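Local coordinates for protein IRMA (Escherichia coli CFT073, PDB 5EK5) that is a secreted virulence-associated protein with a fibronectin-like fold that probably mimics interleukin receptors, though its precise role is not settled, at residues Q27-N32 with T74-L79; F39-I44 with T63-D68; L46-K51 with E85-T90. One frame throughout, in Å; residues are numbered along the deposited sequence.

Contact 1 of 3, residues Q27-N32 with T74-L79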
ATOM      1  N   GLN B  27      -6.582   4.812   9.301  1.00 30.95           N
ATOM      2  CA  GLN B  27      -5.243   4.437   9.722  1.00 33.02           C
ATOM      3  C   GLN B  27      -4.236   4.699   8.612  1.00 33.64           C
ATOM      4  O   GLN B  27      -4.424   4.261   7.472  1.00 30.99           O
ATOM      5  CB  GLN B  27      -5.212   2.961  10.123  1.00 35.32           C
ATOM      6  CG  GLN B  27      -3.858   2.455  10.597  1.00 39.83           C
ATOM      7  CD  GLN B  27      -3.916   1.005  11.034  1.00 44.83           C
ATOM      8  OE1 GLN B  27      -4.993   0.417  11.120  1.00 47.88           O
ATOM      9  NE2 GLN B  27      -2.756   0.420  11.309  1.00 45.24           N
ATOM     10  N   PHE B  28      -3.167   5.409   8.949  1.00 34.40           N
ATOM     11  CA  PHE B  28      -2.123   5.671   7.977  1.00 39.13           C
ATOM     12  C   PHE B  28      -0.822   5.042   8.455  1.00 41.17           C
ATOM     13  O   PHE B  28      -0.433   5.174   9.621  1.00 38.59           O
ATOM     14  CB  PHE B  28      -1.948   7.174   7.755  1.00 40.76           C
ATOM     15  CG  PHE B  28      -3.144   7.838   7.125  1.00 36.70           C
ATOM     16  CD1 PHE B  28      -4.224   8.232   7.895  1.00 31.76           C
ATOM     17  CD2 PHE B  28      -3.188   8.055   5.756  1.00 34.51           C
ATOM     18  CE1 PHE B  28      -5.323   8.836   7.316  1.00 32.60           C
ATOM     19  CE2 PHE B  28      -4.286   8.659   5.171  1.00 32.61           C
ATOM     20  CZ  PHE B  28      -5.354   9.049   5.953  1.00 31.38           C
ATOM     21  N   ARG B  29      -0.151   4.346   7.548  1.00 46.67           N
ATOM     22  CA  ARG B  29       1.183   3.841   7.821  1.00 42.15           C
ATOM     23  C   ARG B  29       2.228   4.780   7.237  1.00 37.49           C
ATOM     24  O   ARG B  29       2.164   5.139   6.056  1.00 36.05           O
ATOM     25  CB  ARG B  29       1.372   2.433   7.277  1.00 43.65           C
ATOM     26  CG  ARG B  29       2.744   1.853   7.592  1.00 50.09           C
ATOM     27  CD  ARG B  29       2.864   0.455   7.048  1.00 57.11           C
ATOM     28  NE  ARG B  29       1.928  -0.450   7.709  1.00 63.01           N
ATOM     29  CZ  ARG B  29       1.748  -1.724   7.368  1.00 63.50           C
ATOM     30  NH1 ARG B  29       2.440  -2.255   6.371  1.00 54.99           N
ATOM     31  NH2 ARG B  29       0.876  -2.472   8.029  1.00 69.76           N
ATOM     32  N   LEU B  30       3.183   5.180   8.069  1.00 39.15           N
ATOM     33  CA  LEU B  30       4.277   6.018   7.604  1.00 41.94           C
ATOM     34  C   LEU B  30       5.543   5.177   7.605  1.00 46.16           C
ATOM     35  O   LEU B  30       5.792   4.423   8.537  1.00 45.32           O
ATOM     36  CB  LEU B  30       4.442   7.258   8.490  1.00 44.47           C
ATOM     37  CG  LEU B  30       3.484   8.442   8.293  1.00 41.74           C
ATOM     38  CD1 LEU B  30       2.062   8.064   8.685  1.00 39.72           C
ATOM     39  CD2 LEU B  30       3.940   9.665   9.075  1.00 43.52           C
ATOM     40  N   ASP B  31       6.337   5.311   6.550  1.00 44.92           N
ATOM     41  CA  ASP B  31       7.495   4.449   6.352  1.00 48.18           C
ATOM     42  C   ASP B  31       8.677   5.239   5.804  1.00 53.89           C
ATOM     43  O   ASP B  31       8.552   5.946   4.806  1.00 53.36           O
ATOM     44  CB  ASP B  31       7.128   3.305   5.404  1.00 51.74           C
ATOM     45  CG  ASP B  31       8.202   2.230   5.316  1.00 61.07           C
ATOM     46  OD1 ASP B  31       9.342   2.452   5.775  1.00 69.80           O
ATOM     47  OD2 ASP B  31       7.898   1.146   4.772  1.00 60.36           O
ATOM     48  N   ASN B  32       9.823   5.129   6.467  1.00 65.23           N
ATOM     49  CA  ASN B  32      11.019   5.826   6.005  1.00 71.72           C
ATOM     50  C   ASN B  32      11.878   5.006   5.035  1.00 76.70           C
ATOM     51  O   ASN B  32      13.025   5.357   4.757  1.00 81.35           O
ATOM     52  CB  ASN B  32      11.836   6.288   7.218  1.00 75.36           C
ATOM     53  CG  ASN B  32      12.647   5.171   7.855  1.00 75.35           C
ATOM     54  OD1 ASN B  32      12.354   3.985   7.688  1.00 71.62           O
ATOM     55  ND2 ASN B  32      13.662   5.554   8.617  1.00 76.41           N
ATOM     56  N   THR B  74       8.652   1.806  10.240  1.00 60.61           N
ATOM     57  CA  THR B  74       7.281   2.253  10.083  1.00 54.67           C
ATOM     58  C   THR B  74       6.629   2.609  11.416  1.00 55.88           C
ATOM     59  O   THR B  74       7.045   2.137  12.476  1.00 59.04           O
ATOM     60  CB  THR B  74       6.411   1.173   9.382  1.00 60.56           C
ATOM     61  OG1 THR B  74       6.130   0.117  10.308  1.00 64.93           O
ATOM     62  CG2 THR B  74       7.122   0.593   8.155  1.00 58.25           C
ATOM     63  N   THR B  75       5.596   3.445  11.333  1.00 50.23           N
ATOM     64  CA  THR B  75       4.732   3.747  12.459  1.00 51.33           C
ATOM     65  C   THR B  75       3.322   4.015  11.932  1.00 48.96           C
ATOM     66  O   THR B  75       3.140   4.393  10.772  1.00 46.07           O
ATOM     67  CB  THR B  75       5.239   4.954  13.270  1.00 51.61           C
ATOM     68  OG1 THR B  75       4.496   5.049  14.489  1.00 52.72           O
ATOM     69  CG2 THR B  75       5.086   6.246  12.486  1.00 49.29           C
ATOM     70  N   ASP B  76       2.327   3.805  12.783  1.00 49.93           N
ATOM     71  CA  ASP B  76       0.936   3.963  12.375  1.00 45.45           C
ATOM     72  C   ASP B  76       0.258   5.136  13.081  1.00 45.16           C
ATOM     73  O   ASP B  76       0.392   5.305  14.292  1.00 46.96           O
ATOM     74  CB  ASP B  76       0.166   2.672  12.637  1.00 46.94           C
ATOM     75  CG  ASP B  76       0.625   1.535  11.746  1.00 52.86           C
ATOM     76  OD1 ASP B  76       0.982   1.798  10.578  1.00 49.82           O
ATOM     77  OD2 ASP B  76       0.648   0.381  12.222  1.00 63.25           O
ATOM     78  N   ALA B  77      -0.455   5.949  12.308  1.00 42.90           N
ATOM     79  CA  ALA B  77      -1.183   7.095  12.844  1.00 43.64           C
ATOM     80  C   ALA B  77      -2.661   7.002  12.484  1.00 42.43           C
ATOM     81  O   ALA B  77      -3.028   6.364  11.497  1.00 42.96           O
ATOM     82  CB  ALA B  77      -0.595   8.386  12.323  1.00 43.90           C
ATOM     83  N   PHE B  78      -3.507   7.651  13.277  1.00 41.70           N
ATOM     84  CA  PHE B  78      -4.944   7.569  13.054  1.00 42.64           C
ATOM     85  C   PHE B  78      -5.592   8.939  12.915  1.00 43.49           C
ATOM     86  O   PHE B  78      -5.301   9.864  13.674  1.00 42.32           O
ATOM     87  CB  PHE B  78      -5.596   6.780  14.188  1.00 42.75           C
ATOM     88  CG  PHE B  78      -5.179   5.343  14.223  1.00 45.09           C
ATOM     89  CD1 PHE B  78      -4.031   4.958  14.896  1.00 47.75           C
ATOM     90  CD2 PHE B  78      -5.914   4.378  13.557  1.00 41.10           C
ATOM     91  CE1 PHE B  78      -3.633   3.636  14.919  1.00 47.76           C
ATOM     92  CE2 PHE B  78      -5.526   3.054  13.582  1.00 40.75           C
ATOM     93  CZ  PHE B  78      -4.379   2.683  14.259  1.00 44.59           C
ATOM     94  N   LEU B  79      -6.475   9.052  11.931  1.00 43.35           N
ATOM     95  CA  LEU B  79      -7.228  10.273  11.693  1.00 44.29           C
ATOM     96  C   LEU B  79      -8.703  10.057  12.014  1.00 49.16           C
ATOM     97  O   LEU B  79      -9.376   9.257  11.362  1.00 51.44           O
ATOM     98  CB  LEU B  79      -7.051  10.729  10.244  1.00 47.58           C
ATOM     99  CG  LEU B  79      -7.773  12.009   9.838  1.00 51.64           C
ATOM    100  CD1 LEU B  79      -7.412  13.101  10.815  1.00 56.11           C
ATOM    101  CD2 LEU B  79      -7.371  12.405   8.435  1.00 51.27           C
TER

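Contact 2 of 3, residues F39-I44 with T63-D68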
ATOM      1  N   PHE B  39      12.585  10.419  12.657  1.00 76.80           N
ATOM      2  CA  PHE B  39      11.718  11.569  12.857  1.00 74.57           C
ATOM      3  C   PHE B  39      11.232  11.625  14.289  1.00 74.71           C
ATOM      4  O   PHE B  39      10.968  10.592  14.904  1.00 74.71           O
ATOM      5  CB  PHE B  39      10.508  11.515  11.924  1.00 70.12           C
ATOM      6  CG  PHE B  39      10.781  11.991  10.534  1.00 73.43           C
ATOM      7  CD1 PHE B  39      10.639  13.333  10.227  1.00 78.94           C
ATOM      8  CD2 PHE B  39      11.178  11.115   9.538  1.00 72.07           C
ATOM      9  CE1 PHE B  39      10.876  13.796   8.953  1.00 80.15           C
ATOM     10  CE2 PHE B  39      11.425  11.574   8.257  1.00 71.61           C
ATOM     11  CZ  PHE B  39      11.271  12.921   7.967  1.00 73.37           C
ATOM     12  N   GLY B  40      11.133  12.836  14.823  1.00 74.11           N
ATOM     13  CA  GLY B  40      10.449  13.063  16.079  1.00 76.92           C
ATOM     14  C   GLY B  40       8.952  13.006  15.841  1.00 72.77           C
ATOM     15  O   GLY B  40       8.516  12.861  14.698  1.00 65.53           O
ATOM     16  N   PRO B  41       8.159  13.117  16.918  1.00 75.88           N
ATOM     17  CA  PRO B  41       6.694  13.197  16.841  1.00 72.13           C
ATOM     18  C   PRO B  41       6.211  14.183  15.776  1.00 68.49           C
ATOM     19  O   PRO B  41       6.653  15.331  15.759  1.00 69.93           O
ATOM     20  CB  PRO B  41       6.298  13.666  18.242  1.00 74.64           C
ATOM     21  CG  PRO B  41       7.382  13.149  19.125  1.00 78.21           C
ATOM     22  CD  PRO B  41       8.645  13.141  18.310  1.00 77.77           C
ATOM     23  N   LEU B  42       5.318  13.735  14.897  1.00 57.89           N
ATOM     24  CA  LEU B  42       4.794  14.589  13.834  1.00 57.35           C
ATOM     25  C   LEU B  42       3.354  15.033  14.056  1.00 56.84           C
ATOM     26  O   LEU B  42       2.536  14.290  14.597  1.00 54.63           O
ATOM     27  CB  LEU B  42       4.897  13.881  12.480  1.00 55.55           C
ATOM     28  CG  LEU B  42       6.300  13.480  12.023  1.00 55.43           C
ATOM     29  CD1 LEU B  42       6.239  12.750  10.693  1.00 53.54           C
ATOM     30  CD2 LEU B  42       7.179  14.711  11.913  1.00 57.48           C
ATOM     31  N   THR B  43       3.049  16.253  13.623  1.00 60.41           N
ATOM     32  CA  THR B  43       1.672  16.730  13.588  1.00 60.67           C
ATOM     33  C   THR B  43       1.261  17.040  12.156  1.00 58.86           C
ATOM     34  O   THR B  43       1.783  17.972  11.542  1.00 65.51           O
ATOM     35  CB  THR B  43       1.477  17.988  14.447  1.00 55.80           C
ATOM     36  OG1 THR B  43       1.755  17.678  15.818  1.00 65.53           O
ATOM     37  CG2 THR B  43       0.051  18.498  14.328  1.00 54.08           C
ATOM     38  N   ILE B  44       0.321  16.267  11.626  1.00 46.49           N
ATOM     39  CA  ILE B  44      -0.051  16.401  10.225  1.00 45.28           C
ATOM     40  C   ILE B  44      -1.498  16.854  10.063  1.00 46.82           C
ATOM     41  O   ILE B  44      -2.412  16.245  10.615  1.00 49.61           O
ATOM     42  CB  ILE B  44       0.162  15.076   9.472  1.00 45.97           C
ATOM     43  CG1 ILE B  44       1.592  14.571   9.692  1.00 50.88           C
ATOM     44  CG2 ILE B  44      -0.135  15.250   7.993  1.00 44.31           C
ATOM     45  CD1 ILE B  44       1.877  13.224   9.072  1.00 54.49           C
ATOM     46  N   THR B  63       1.666  11.505  15.141  1.00 55.35           N
ATOM     47  CA  THR B  63       2.440  10.274  15.051  1.00 55.52           C
ATOM     48  C   THR B  63       3.499  10.218  16.145  1.00 59.21           C
ATOM     49  O   THR B  63       3.946  11.252  16.630  1.00 56.20           O
ATOM     50  CB  THR B  63       3.153  10.134  13.687  1.00 54.03           C
ATOM     51  OG1 THR B  63       4.307  10.982  13.651  1.00 58.01           O
ATOM     52  CG2 THR B  63       2.224  10.487  12.535  1.00 48.74           C
ATOM     53  N   GLU B  64       3.920   9.011  16.510  1.00 65.48           N
ATOM     54  CA  GLU B  64       5.067   8.846  17.393  1.00 70.37           C
ATOM     55  C   GLU B  64       6.366   9.035  16.627  1.00 67.33           C
ATOM     56  O   GLU B  64       6.383   9.055  15.397  1.00 59.96           O
ATOM     57  CB  GLU B  64       5.078   7.473  18.064  1.00 72.85           C
ATOM     58  CG  GLU B  64       4.042   7.262  19.149  1.00 75.83           C
ATOM     59  CD  GLU B  64       4.130   5.874  19.750  1.00 82.32           C
ATOM     60  OE1 GLU B  64       3.715   4.909  19.074  1.00 85.84           O
ATOM     61  OE2 GLU B  64       4.633   5.750  20.888  1.00 84.06           O
ATOM     62  N   ALA B  65       7.455   9.178  17.369  1.00 69.85           N
ATOM     63  CA  ALA B  65       8.776   9.231  16.774  1.00 71.04           C
ATOM     64  C   ALA B  65       9.103   7.837  16.238  1.00 68.86           C
ATOM     65  O   ALA B  65       8.731   6.833  16.842  1.00 69.51           O
ATOM     66  CB  ALA B  65       9.822   9.700  17.807  1.00 78.08           C
ATOM     67  N   PHE B  66       9.795   7.783  15.104  1.00 67.86           N
ATOM     68  CA  PHE B  66      10.111   6.524  14.426  1.00 68.44           C
ATOM     69  C   PHE B  66      11.252   6.693  13.415  1.00 68.53           C
ATOM     70  O   PHE B  66      11.659   7.823  13.105  1.00 69.05           O
ATOM     71  CB  PHE B  66       8.862   5.989  13.719  1.00 64.25           C
ATOM     72  CG  PHE B  66       8.520   6.729  12.453  1.00 61.70           C
ATOM     73  CD1 PHE B  66       8.034   8.031  12.499  1.00 61.15           C
ATOM     74  CD2 PHE B  66       8.671   6.115  11.221  1.00 61.86           C
ATOM     75  CE1 PHE B  66       7.729   8.712  11.332  1.00 59.35           C
ATOM     76  CE2 PHE B  66       8.369   6.783  10.058  1.00 60.81           C
ATOM     77  CZ  PHE B  66       7.898   8.083  10.110  1.00 59.77           C
ATOM     78  N   GLY B  67      11.762   5.569  12.914  1.00 71.50           N
ATOM     79  CA  GLY B  67      12.763   5.570  11.860  1.00 73.71           C
ATOM     80  C   GLY B  67      14.240   5.786  12.176  1.00 80.00           C
ATOM     81  O   GLY B  67      15.041   5.934  11.258  1.00 82.45           O
ATOM     82  N   ASP B  68      14.643   5.778  13.443  1.00 85.44           N
ATOM     83  CA  ASP B  68      16.056   6.045  13.751  1.00 91.10           C
ATOM     84  C   ASP B  68      16.698   4.679  13.870  1.00 97.78           C
ATOM     85  O   ASP B  68      17.890   4.541  14.148  1.00106.35           O
ATOM     86  CB  ASP B  68      16.234   6.848  15.043  1.00 93.54           C
ATOM     87  CG  ASP B  68      17.685   7.297  15.267  1.00105.83           C
ATOM     88  OD1 ASP B  68      18.129   8.278  14.626  1.00108.49           O
ATOM     89  OD2 ASP B  68      18.398   6.651  16.064  1.00114.33           O
TER

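Contact 3 of 3, residues L46-K51 with E85-T90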
ATOM      1  N   LEU B  46      -4.676  17.388   7.632  1.00 46.71           N
ATOM      2  CA  LEU B  46      -5.228  16.869   6.382  1.00 39.45           C
ATOM      3  C   LEU B  46      -6.609  17.436   6.057  1.00 37.46           C
ATOM      4  O   LEU B  46      -7.470  17.530   6.932  1.00 39.41           O
ATOM      5  CB  LEU B  46      -5.307  15.342   6.430  1.00 37.51           C
ATOM      6  CG  LEU B  46      -3.991  14.574   6.566  1.00 41.17           C
ATOM      7  CD1 LEU B  46      -3.636  14.371   8.035  1.00 47.18           C
ATOM      8  CD2 LEU B  46      -4.069  13.243   5.840  1.00 35.99           C
ATOM      9  N   GLN B  47      -6.811  17.817   4.798  1.00 39.86           N
ATOM     10  CA  GLN B  47      -8.148  18.107   4.287  1.00 43.02           C
ATOM     11  C   GLN B  47      -8.814  16.836   3.774  1.00 43.53           C
ATOM     12  O   GLN B  47      -8.305  16.188   2.860  1.00 40.19           O
ATOM     13  CB  GLN B  47      -8.106  19.142   3.160  1.00 45.34           C
ATOM     14  CG  GLN B  47      -8.024  20.587   3.609  1.00 51.36           C
ATOM     15  CD  GLN B  47      -7.991  21.550   2.435  1.00 54.85           C
ATOM     16  OE1 GLN B  47      -7.633  21.173   1.318  1.00 59.81           O
ATOM     17  NE2 GLN B  47      -8.379  22.794   2.678  1.00 53.08           N
ATOM     18  N   LEU B  48      -9.958  16.485   4.353  1.00 44.56           N
ATOM     19  CA  LEU B  48     -10.724  15.343   3.864  1.00 41.03           C
ATOM     20  C   LEU B  48     -11.679  15.812   2.777  1.00 41.82           C
ATOM     21  O   LEU B  48     -12.413  16.783   2.960  1.00 44.82           O
ATOM     22  CB  LEU B  48     -11.490  14.647   4.995  1.00 35.21           C
ATOM     23  CG  LEU B  48     -10.702  13.766   5.974  1.00 33.94           C
ATOM     24  CD1 LEU B  48      -9.628  14.543   6.725  1.00 38.77           C
ATOM     25  CD2 LEU B  48     -11.633  13.067   6.946  1.00 32.73           C
ATOM     26  N   LYS B  49     -11.665  15.118   1.645  1.00 38.26           N
ATOM     27  CA  LYS B  49     -12.395  15.565   0.471  1.00 36.04           C
ATOM     28  C   LYS B  49     -13.329  14.475  -0.032  1.00 32.86           C
ATOM     29  O   LYS B  49     -13.053  13.289   0.145  1.00 28.94           O
ATOM     30  CB  LYS B  49     -11.412  15.964  -0.628  1.00 40.34           C
ATOM     31  CG  LYS B  49     -10.531  17.153  -0.263  1.00 42.67           C
ATOM     32  CD  LYS B  49      -9.552  17.487  -1.375  1.00 44.46           C
ATOM     33  CE  LYS B  49      -8.790  18.761  -1.061  1.00 53.14           C
ATOM     34  NZ  LYS B  49      -8.002  19.236  -2.226  1.00 60.24           N
ATOM     35  N   ASP B  50     -14.440  14.868  -0.649  1.00 32.27           N
ATOM     36  CA  ASP B  50     -15.304  13.887  -1.297  1.00 32.88           C
ATOM     37  C   ASP B  50     -14.715  13.499  -2.654  1.00 33.52           C
ATOM     38  O   ASP B  50     -13.612  13.929  -2.999  1.00 36.12           O
ATOM     39  CB  ASP B  50     -16.748  14.407  -1.421  1.00 39.95           C
ATOM     40  CG  ASP B  50     -16.865  15.687  -2.242  1.00 45.01           C
ATOM     41  OD1 ASP B  50     -16.017  15.952  -3.118  1.00 45.31           O
ATOM     42  OD2 ASP B  50     -17.827  16.443  -1.995  1.00 51.63           O
ATOM     43  N   LYS B  51     -15.448  12.706  -3.429  1.00 31.56           N
ATOM     44  CA  LYS B  51     -14.931  12.211  -4.702  1.00 34.31           C
ATOM     45  C   LYS B  51     -14.851  13.322  -5.743  1.00 38.59           C
ATOM     46  O   LYS B  51     -14.113  13.213  -6.723  1.00 44.27           O
ATOM     47  CB  LYS B  51     -15.797  11.064  -5.225  1.00 37.73           C
ATOM     48  CG  LYS B  51     -17.257  11.421  -5.442  1.00 44.62           C
ATOM     49  CD  LYS B  51     -18.029  10.224  -5.980  1.00 51.84           C
ATOM     50  CE  LYS B  51     -19.510  10.316  -5.655  1.00 56.25           C
ATOM     51  NZ  LYS B  51     -20.280   9.229  -6.323  1.00 57.32           N
ATOM     52  N   GLU B  85     -19.267  11.131   6.599  1.00 68.97           N
ATOM     53  CA  GLU B  85     -18.720  11.755   5.409  1.00 67.48           C
ATOM     54  C   GLU B  85     -18.207  10.772   4.373  1.00 62.48           C
ATOM     55  O   GLU B  85     -17.392   9.899   4.676  1.00 62.71           O
ATOM     56  N   ASN B  86     -18.688  10.923   3.143  1.00 58.97           N
ATOM     57  CA  ASN B  86     -18.227  10.135   2.006  1.00 52.27           C
ATOM     58  C   ASN B  86     -16.815  10.541   1.586  1.00 45.53           C
ATOM     59  O   ASN B  86     -16.593  10.979   0.457  1.00 52.79           O
ATOM     60  CB  ASN B  86     -19.188  10.310   0.836  1.00 60.15           C
ATOM     61  CG  ASN B  86     -19.767  11.712   0.773  1.00 69.65           C
ATOM     62  OD1 ASN B  86     -19.731  12.450   1.759  1.00 70.12           O
ATOM     63  ND2 ASN B  86     -20.290  12.095  -0.389  1.00 75.39           N
ATOM     64  N   VAL B  87     -15.868  10.397   2.508  1.00 39.31           N
ATOM     65  CA  VAL B  87     -14.460  10.703   2.262  1.00 37.92           C
ATOM     66  C   VAL B  87     -13.826   9.819   1.191  1.00 43.31           C
ATOM     67  O   VAL B  87     -13.815   8.592   1.311  1.00 55.18           O
ATOM     68  CB  VAL B  87     -13.627  10.565   3.547  1.00 33.39           C
ATOM     69  CG1 VAL B  87     -12.193  11.034   3.315  1.00 32.66           C
ATOM     70  CG2 VAL B  87     -14.296  11.296   4.701  1.00 38.23           C
ATOM     71  N   ALA B  88     -13.275  10.450   0.159  1.00 37.76           N
ATOM     72  CA  ALA B  88     -12.625   9.715  -0.925  1.00 40.49           C
ATOM     73  C   ALA B  88     -11.116   9.955  -0.952  1.00 41.12           C
ATOM     74  O   ALA B  88     -10.340   9.041  -1.236  1.00 40.40           O
ATOM     75  CB  ALA B  88     -13.244  10.096  -2.266  1.00 40.24           C
ATOM     76  N   THR B  89     -10.702  11.188  -0.671  1.00 40.27           N
ATOM     77  CA  THR B  89      -9.282  11.537  -0.679  1.00 41.77           C
ATOM     78  C   THR B  89      -8.928  12.438   0.499  1.00 40.50           C
ATOM     79  O   THR B  89      -9.802  13.049   1.116  1.00 39.69           O
ATOM     80  CB  THR B  89      -8.845  12.251  -1.992  1.00 38.30           C
ATOM     81  OG1 THR B  89      -9.332  13.599  -1.996  1.00 41.01           O
ATOM     82  CG2 THR B  89      -9.360  11.522  -3.231  1.00 37.87           C
ATOM     83  N   THR B  90      -7.635  12.510   0.805  1.00 40.96           N
ATOM     84  CA  THR B  90      -7.125  13.432   1.814  1.00 45.48           C
ATOM     85  C   THR B  90      -5.914  14.169   1.258  1.00 47.49           C
ATOM     86  O   THR B  90      -5.112  13.592   0.525  1.00 46.56           O
ATOM     87  CB  THR B  90      -6.724  12.713   3.125  1.00 45.45           C
ATOM     88  OG1 THR B  90      -5.717  11.727   2.854  1.00 40.77           O
ATOM     89  CG2 THR B  90      -7.926  12.041   3.764  1.00 46.30           C
TER
HETATM   90  O   HOH W   1     -17.456  11.156  -1.895  1.00 37.40           O

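Contact 1 of 3, residues Q27-N32 with T74-L79
F28 and A77 face each other as an antiparallel hydrogen-bonded pair, as do L30 and T75; they make up the buried side of this strand pairing, regularly bonded and covered by the facing sheet. F28 N reaches A77 O at 2.7 Å with the N-H almost straight (177°), and L30 N meets T75 O at 2.8 Å in the same manner. A77 N and T75 N return bonds to F28 O and L30 O. Between the two strands the side chains on this face meet only loosely, CB of L30 lying 4.2 Å from CG2 of T75, and their burial comes from the opposing sheet. The F28 ring receives L79 at its edge, CE1 of F28 lying 3.9 Å from CB of L79.

The other face, carrying Q27, R29, D31, T74, D76 and F78, is more open and more polar, yet it holds the close packing of Q27 on F78. The Q27 chain is fully extended, its CG anti to the backbone N (chi1 -179°), and runs alongside the F78 ring, with CG of Q27 3.5 Å from CE2 of F78; amide and ring planes are 38° apart. R29 and D76 lie side by side, but their salt bridge is long, 3.8 Å from NE to OD1. That carboxylate oxygen sits at the guanidinium edge, and neither NE nor OD1 has a hydrogen-bonding partner, so the attraction is probably mainly electrostatic. At the end of the pairing, CG2 of T74 packs 3.5 Å from CG of D31, whose carboxylate is held by G33 N and by a salt bridge to R73.

Strand 74-82 is the outermost of its sheet within the chain, and strand 23-31 joins it to strand 9-19. The buried face packs on M61, T63 and I44 of the opposing sheet, and F28 also touches I121 of the second subunit.

Contact 2 of 3, residues F39-I44 with T63-D68
F39 and F66 open the contact with a single antiparallel bridge between two loops. F39 N donates to F66 O at 2.8 Å, whereas the return bond from F66 N to F39 O is longer at 3.1 Å. The F66 side chain starts between its backbone N and carbonyl carbon (chi1 75°), a torsion that brings CE1 to 4.0 Å from CB of F39. The F39 side chain also touches L106 and V110.

G40 follows, its CA beside the methyl of A65, and its N is bonded to E97. CD of P41 then touches the same methyl, 3.7 Å from CB of A65, while CA of P41 approaches the carbonyl oxygen of T63. At L42 the strand begins. T63 N donates to L42 O at 3.0 Å, but L42 N has no single straight acceptor: its N-H is shared between T63 OG1 at 3.2 Å and, weakly, T63 O. OG1 stands between the backbone N and the carbonyl carbon of T63 (chi1 77°), on the side of L42 N, and makes its own weak donation to E64 O. It also lies 3.2 Å from CB of L42, with the two side chains crossing at an angle. Farther out, CD1 of L42 comes to the edge of the F66 ring. I44 closes the segment, its CD1 loosely approaching CG2 of T63.

Polar backbone bonding thus falls at F39 with F66 and at L42 with T63, and the apolar touch of P41 on A65 lies between. Because the bonds to L42 N are bent, the threonine hydroxyl probably helps to satisfy that N-H alongside the weak backbone acceptor.

Contact 3 of 3, residues L46-K51 with E85-T90
K49 faces both A88 and T89 in a classic beta bulge, where strand 42-49 meets the start of strand 89-99 in one sheet of the fibronectin-like fold. K49 O accepts two bonds: A88 N arrives nearly head-on at 2.8 Å, and T89 N, at 3.3 Å, comes from above the carbonyl plane. K49 N in turn donates to T89 O.

Alternation along the strands puts K49 and T89 on one face and L48 and T90 on the other; the torsions then decide which atoms touch. T89 holds OG1 between its backbone N and carbonyl carbon (chi1 74°), directing the oxygen at the aliphatic part of K49, 3.4 Å from CB. The K49 chain then runs out extended, and its amine makes a weak, long ion pair with E91. On the other face, L48 has CG anti to its carbonyl carbon (chi1 -75°) and lies side by side with T90, while CD2 of L48 touches CG2 of V87 at 3.9 Å, the two side chains crossing at an angle. L46 reaches T90 from further along, CD2 meeting OG1.

Beyond the bulge, N86 is the centre of an inverse gamma turn, and the D50 carboxylate is hydrogen-bonded to Q54 through OD2. T89 and T90 also pair in parallel with a strand of the second subunit, extending the sheet across the interface. Near the turn, the methyl of A88 packs against the backbone of K51, CB of A88 lying 3.6 Å from K51 N.

In the fold
The three contacts lie within one two-sheet domain. Along the chain, contact 2 falls wholly within the stretch spanned by contact 1, whereas contact 3 alternates with both. Contact 1 belongs to the sheet holding strands 23-31 and 74-82; contacts 2 and 3 both use strand 42-49 of the other sheet, at places whose centres are about 24 Å apart and on opposite sides of the chain's centre. Contact 1 lies between, its centre about 9 Å from that of contact 2 and 18 Å from that of contact 3. It touches each across the core, through A77 with T63 and L79 with L48, so the two sheets are packed together at two places along strand 42-49 and its neighbour.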